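Local coordinates for protein klebicin C activity (Klebsiella pneumoniae, PDB 7NNA) that probably carries the Tol-binding region of a Klebsiella bacteriocin and serves in import of the toxin through the outer-membrane efflux channel TolC, at residues 33-36 and 37-41; 141-144 and 145-149; 164-167 and 168-172. All blocks are in the same frame, centred on the assembly; numbering follows the deposited sequence. Where two conformers were deposited one is given.

In the fold
All three contacts are local, each joining residues one helical turn apart on a long two-helix hairpin. Contact 1 lies on helix 14-79 and contact 2 on helix 93-197, the next helix of the chain; their centres are about 9 Å apart and they touch across the interface. There Gln40 NE2 lies 2.9 Å from Glu145 OE2, a probable hydrogen bond, while Gln40 CA packs on Ile144 CG2 and Leu36 CD1 on Lys147 O. Contact 3 sits farther along helix 93-197, its centre about 34 Å from that of contact 2 and about 32 Å from that of contact 1, and it touches neither.

Contact 1 (33-36 and 37-41)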
# COMPACT_ATOMS: atom_id res chain seq x y z
N THR A 33 8.18 12.05 3.20
CA THR A 33 7.14 11.92 2.17
C THR A 33 7.61 11.01 1.03
O THR A 33 6.86 10.14 0.62
CB THR A 33 6.82 13.31 1.59
OG1 THR A 33 6.32 14.12 2.60
CG2 THR A 33 5.78 13.26 0.41
N GLU A 34 8.83 11.19 0.55
CA GLU A 34 9.38 10.38 -0.53
C GLU A 34 9.42 8.90 -0.15
O GLU A 34 9.14 8.04 -1.01
CB GLU A 34 10.78 10.90 -0.94
CG GLU A 34 10.75 12.23 -1.68
CD GLU A 34 12.06 13.01 -1.77
OE1 GLU A 34 13.06 12.62 -1.12
OE2 GLU A 34 12.07 14.06 -2.45
N ASN A 35 9.81 8.60 1.10
CA ASN A 35 9.86 7.22 1.62
C ASN A 35 8.45 6.61 1.65
O ASN A 35 8.27 5.45 1.23
CB ASN A 35 10.54 7.18 3.01
CG ASN A 35 10.55 5.78 3.65
OD1 ASN A 35 11.20 4.89 3.12
ND2 ASN A 35 9.75 5.55 4.75
N LEU A 36 7.45 7.42 2.04
CA LEU A 36 6.10 6.95 2.05
C LEU A 36 5.52 6.79 0.66
O LEU A 36 4.73 5.84 0.44
CB LEU A 36 5.19 7.85 2.95
CG LEU A 36 5.19 7.33 4.41
CD1 LEU A 36 4.77 8.47 5.37
CD2 LEU A 36 4.20 6.10 4.59
N ALA A 37 5.92 7.65 -0.26
CA ALA A 37 5.43 7.57 -1.64
C ALA A 37 5.99 6.27 -2.28
O ALA A 37 5.26 5.56 -3.00
CB ALA A 37 5.89 8.80 -2.40
N LYS A 38 7.27 5.96 -2.01
CA LYS A 38 7.85 4.72 -2.57
C LYS A 38 7.16 3.51 -1.93
O LYS A 38 6.88 2.50 -2.64
CB LYS A 38 9.36 4.67 -2.27
CG LYS A 38 10.02 5.61 -3.28
CD LYS A 38 11.53 5.63 -3.30
CE LYS A 38 12.04 6.25 -4.60
NZ LYS A 38 11.69 7.70 -4.72
N THR A 39 6.88 3.60 -0.63
CA THR A 39 6.16 2.52 0.10
C THR A 39 4.76 2.32 -0.49
O THR A 39 4.32 1.16 -0.64
CB THR A 39 6.03 2.84 1.60
OG1 THR A 39 7.38 2.96 2.15
CG2 THR A 39 5.40 1.69 2.33
N GLN A 40 4.08 3.41 -0.82
CA GLN A 40 2.74 3.30 -1.41
C GLN A 40 2.77 2.59 -2.73
O GLN A 40 1.95 1.66 -2.98
CB GLN A 40 2.11 4.72 -1.55
CG GLN A 40 0.66 4.74 -1.99
CD GLN A 40 0.44 4.48 -3.48
OE1 GLN A 40 1.30 4.77 -4.33
NE2 GLN A 40 -0.75 3.97 -3.85
N ALA A 41 3.73 2.98 -3.58
CA ALA A 41 3.85 2.39 -4.94
C ALA A 41 4.21 0.91 -4.81
O ALA A 41 3.63 0.08 -5.53
CB ALA A 41 4.94 3.15 -5.75
O HOH W 1 9.02 8.80 -3.95
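Thr39 and Asn35 meet at a single carbonyl oxygen. Thr39 OG1 lies anti to its own carbonyl carbon and beside its backbone N (chi1 -60°), which turns the hydroxyl back toward the preceding turn, where it donates to Asn35 O at 2.8 Å. The backbone Thr39 N donates to the same oxygen at 3.0 Å. The two donors come from opposite faces of the peptide plane, the hydroxyl tilted 34° from it, so Asn35 O accepts both without the donors competing for one position.

Lys38 leaves the helix by the same first torsion but carries a long aliphatic chain over the carbonyl of Glu34, with Lys38 CG 3.4 Å from Glu34 O. The chain runs extended until it bends at chi4 (66°), and Lys38 NZ then donates to a water at 3.0 Å. That water donates in turn to Glu34 O, also at 3.0 Å, a bridge added to the direct bond from Lys38 N. In the conformer given, Glu34 OE1 stays 6.2 Å from Lys38 NZ, so the water rather than the carboxylate links the two side chains' residues.

On the side facing helix 93-197, Leu36 packs on Lys147 and Ala151, Thr33 OG1 hydrogen-bonds to Glu155, and Gln40 NE2 reaches Glu145. The regular i to i+4 bonds and the threonine hydroxyl returned to the carbonyl four residues back are features of an alpha-helix; the face packed on helix 93-197 is what marks this helix as one arm of an antiparallel helical hairpin.

Contact 2 (141-144 and 145-149); sequences QAEI and ERKLQ
Glu143 binds Arg146 and Lys147 in a salt-bridge network on the surface of helix 93-197, one arm of the helical hairpin, with the partners spaced i+3 and i+4. Its CB points away from the following turn, but the chain comes back: CG is anti to the backbone N, and the bend at chi2 (55°) swings the carboxylate along the helix. Glu143 CG already comes within 3.6 Å of Lys147 NZ. Glu143 CD lies in the plane of the Arg146 guanidinium, at its edge, and the carboxylate is turned 29° from that plane, nearly coplanar. Arg146 grips it side-on with two nitrogens: NE donates to Glu143 OE1 at 3.1 Å on the syn side, and NH2 donates to Glu143 OE2 at 2.9 Å through its syn lone pair. That leaves the anti lone pair of Glu143 OE2 for Lys147 NZ, 2.7 Å away. Two cations so close would be expected to favour the ionised carboxylate.

A second pair lies nearer helix 14-79. Gln141 reaches forward with an extended chain, and its amide stands 87° from the carboxylate plane of Glu145, whose OE2 accepts from both Gln141 NE2 and Gln40 NE2 of that helix. Gln141 NE2 donates to Glu145 OE2 at 2.9 Å in a nearly straight bond that lies in the amide plane but meets the oxygen from above the carboxylate plane.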
# COMPACT_ATOMS: atom_id res chain seq x y z
N GLN A 141 -2.37 -1.04 1.95
CA GLN A 141 -2.24 0.03 0.97
C GLN A 141 -3.02 1.30 1.40
O GLN A 141 -2.47 2.40 1.35
CB GLN A 141 -2.74 -0.45 -0.42
CG GLN A 141 -2.37 0.62 -1.49
CD GLN A 141 -2.95 0.25 -2.85
OE1 GLN A 141 -3.08 -0.94 -3.17
NE2 GLN A 141 -3.36 1.25 -3.63
N ALA A 142 -4.28 1.16 1.83
CA ALA A 142 -5.11 2.31 2.27
C ALA A 142 -4.47 2.96 3.52
O ALA A 142 -4.49 4.19 3.64
CB ALA A 142 -6.55 1.84 2.59
N GLU A 143 -3.87 2.16 4.40
CA GLU A 143 -3.21 2.75 5.61
C GLU A 143 -1.97 3.52 5.21
O GLU A 143 -1.71 4.60 5.75
CB GLU A 143 -2.93 1.69 6.66
CG GLU A 143 -2.20 2.27 7.87
CD GLU A 143 -2.84 3.46 8.58
OE1 GLU A 143 -4.08 3.62 8.51
OE2 GLU A 143 -2.10 4.22 9.24
N ILE A 144 -1.16 2.98 4.30
CA ILE A 144 -0.01 3.75 3.76
C ILE A 144 -0.46 5.03 3.09
O ILE A 144 0.17 6.08 3.26
CB ILE A 144 0.83 2.88 2.78
CG1 ILE A 144 1.60 1.80 3.58
CG2 ILE A 144 1.85 3.77 2.00
CD1 ILE A 144 2.47 2.32 4.73
N GLU A 145 -1.55 4.98 2.34
CA GLU A 145 -2.05 6.21 1.67
C GLU A 145 -2.47 7.25 2.74
O GLU A 145 -2.20 8.47 2.55
CB GLU A 145 -3.23 5.86 0.74
CG GLU A 145 -2.67 5.08 -0.46
CD GLU A 145 -3.64 4.29 -1.31
OE1 GLU A 145 -4.82 4.12 -0.92
OE2 GLU A 145 -3.21 3.88 -2.40
N ARG A 146 -3.08 6.80 3.85
CA ARG A 146 -3.46 7.77 4.90
C ARG A 146 -2.19 8.40 5.50
O ARG A 146 -2.13 9.62 5.74
CB ARG A 146 -4.26 7.05 6.00
CG ARG A 146 -4.98 7.97 6.96
CD ARG A 146 -5.47 7.19 8.22
NE ARG A 146 -4.31 6.68 8.98
CZ ARG A 146 -3.58 7.41 9.81
NH1 ARG A 146 -3.92 8.67 10.08
NH2 ARG A 146 -2.50 6.89 10.38
N LYS A 147 -1.15 7.58 5.72
CA LYS A 147 0.11 8.10 6.30
C LYS A 147 0.81 9.03 5.29
O LYS A 147 1.41 10.03 5.68
CB LYS A 147 1.07 6.92 6.64
CG LYS A 147 0.58 6.16 7.89
CD LYS A 147 1.76 5.35 8.47
CE LYS A 147 1.41 4.90 9.87
NZ LYS A 147 0.48 3.78 9.81
N LEU A 148 0.74 8.71 4.00
CA LEU A 148 1.35 9.54 2.96
C LEU A 148 0.64 10.91 2.92
O LEU A 148 1.33 11.94 2.77
CB LEU A 148 1.21 8.83 1.60
CG LEU A 148 1.68 9.65 0.35
CD1 LEU A 148 3.21 10.16 0.51
CD2 LEU A 148 1.50 8.80 -0.95
N GLN A 149 -0.69 10.93 3.07
CA GLN A 149 -1.40 12.24 3.12
C GLN A 149 -0.90 13.05 4.37
O GLN A 149 -0.66 14.27 4.25
CB GLN A 149 -2.91 12.05 3.21
CG GLN A 149 -3.70 13.34 3.47
CD GLN A 149 -5.14 13.07 3.06
OE1 GLN A 149 -5.52 13.23 1.88
NE2 GLN A 149 -5.98 12.63 4.00

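Contact 3 (164-167 and 168-172); sequences ADRI and AAEKA
Arg166 and Glu170 make the one salt bridge between the 164-167 and 168-172 segments, through Arg166 NE and Glu170 OE2 at 2.7 Å. Although short, the bond is bent, with an N-H...O angle of 134°. The acceptor is tilted out of the guanidinium plane, and the donor comes on the syn side of Glu170 OE2 but well above the carboxylate plane. The planes of the two groups stand 60° apart, far from the flat two-nitrogen grip that a coplanar pair can make: Arg166 NH2 lies 3.3 Å from the same Glu170 OE2, and the bond identified is the one from NE. Arg166 leaves the helix with CG anti to the backbone N and turns at chi3 (97°), placing NE at the carboxylate, while NH1 forms a salt bridge with Glu163 on the preceding turn. The guanidinium thus has acidic partners on both sides of Arg166 in sequence, i-3 and i+4.

The backbone bonds between the segments are those of a regular alpha-helix. Ala168 N, Ala169 N, Glu170 N and Lys171 N donate to Ala164 O, Asp165 O, Arg166 O and Ile167 O respectively, at 2.9 to 3.0 Å. This part of helix 93-197 packs against the start of helix 14-79 in the antiparallel helical hairpin: Ala169 and Glu170 touch Arg16, and Asp165 touches Ala19. Asp165 OD2 is held by Ser22 of that helix and by Lys161 of its own.

The remaining contacts are van der Waals contacts of side-chain carbons with backbone carbonyl oxygens. Glu170 CG, beside its backbone N, passes over the preceding turn 3.2 Å from Arg166 O, and its extended chain carries the carboxylate on to the arginine. Ala168 CB lies 3.4 Å from Ala164 O, and Lys171 CB comes to 3.5 Å from Ile167 O.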
# COMPACT_ATOMS: atom_id res chain seq x y z
N ALA A 164 9.18 31.14 5.30
CA ALA A 164 8.94 32.31 6.12
C ALA A 164 10.21 32.69 6.88
O ALA A 164 10.47 33.90 7.04
CB ALA A 164 7.77 32.06 7.07
N ASP A 165 10.94 31.71 7.38
CA ASP A 165 12.18 31.99 8.11
C ASP A 165 13.23 32.56 7.22
O ASP A 165 13.96 33.48 7.64
CB ASP A 165 12.72 30.75 8.86
CG ASP A 165 11.83 30.27 10.02
OD1 ASP A 165 10.89 30.99 10.37
OD2 ASP A 165 12.03 29.16 10.50
N ARG A 166 13.34 32.05 6.00
CA ARG A 166 14.33 32.61 5.05
C ARG A 166 13.98 34.10 4.72
O ARG A 166 14.88 34.96 4.67
CB ARG A 166 14.36 31.79 3.75
CG ARG A 166 15.55 32.13 2.87
CD ARG A 166 15.34 31.58 1.49
NE ARG A 166 14.82 32.65 0.67
CZ ARG A 166 13.57 32.78 0.28
NH1 ARG A 166 12.68 31.83 0.56
NH2 ARG A 166 13.19 33.83 -0.45
N ILE A 167 12.71 34.40 4.48
CA ILE A 167 12.30 35.77 4.15
C ILE A 167 12.53 36.67 5.38
O ILE A 167 12.97 37.82 5.21
CB ILE A 167 10.82 35.79 3.61
CG1 ILE A 167 10.75 35.21 2.21
CG2 ILE A 167 10.13 37.19 3.65
CD1 ILE A 167 9.32 34.80 1.83
N ALA A 168 12.30 36.15 6.60
CA ALA A 168 12.54 36.96 7.82
C ALA A 168 14.03 37.27 7.94
O ALA A 168 14.41 38.39 8.29
CB ALA A 168 12.07 36.19 9.06
N ALA A 169 14.90 36.28 7.61
CA ALA A 169 16.34 36.51 7.65
C ALA A 169 16.74 37.59 6.64
O ALA A 169 17.56 38.51 6.95
CB ALA A 169 17.08 35.18 7.41
N GLU A 170 16.14 37.54 5.44
CA GLU A 170 16.43 38.54 4.39
C GLU A 170 15.98 39.94 4.81
O GLU A 170 16.69 40.94 4.57
CB GLU A 170 15.73 38.11 3.09
CG GLU A 170 16.34 36.84 2.50
CD GLU A 170 15.56 36.24 1.34
OE1 GLU A 170 14.66 36.93 0.80
OE2 GLU A 170 15.86 35.09 0.95
N LYS A 171 14.81 40.03 5.46
CA LYS A 171 14.24 41.29 5.94
C LYS A 171 15.08 41.87 7.05
O LYS A 171 15.27 43.10 7.09
CB LYS A 171 12.80 41.06 6.44
CG LYS A 171 12.03 42.34 6.79
CD LYS A 171 10.52 42.01 6.89
CE LYS A 171 9.72 42.91 7.81
NZ LYS A 171 8.27 42.76 7.55
N ALA A 172 15.61 41.03 7.95
CA ALA A 172 16.45 41.51 9.05
C ALA A 172 17.74 42.10 8.50
O ALA A 172 18.22 43.12 9.01
CB ALA A 172 16.77 40.38 10.04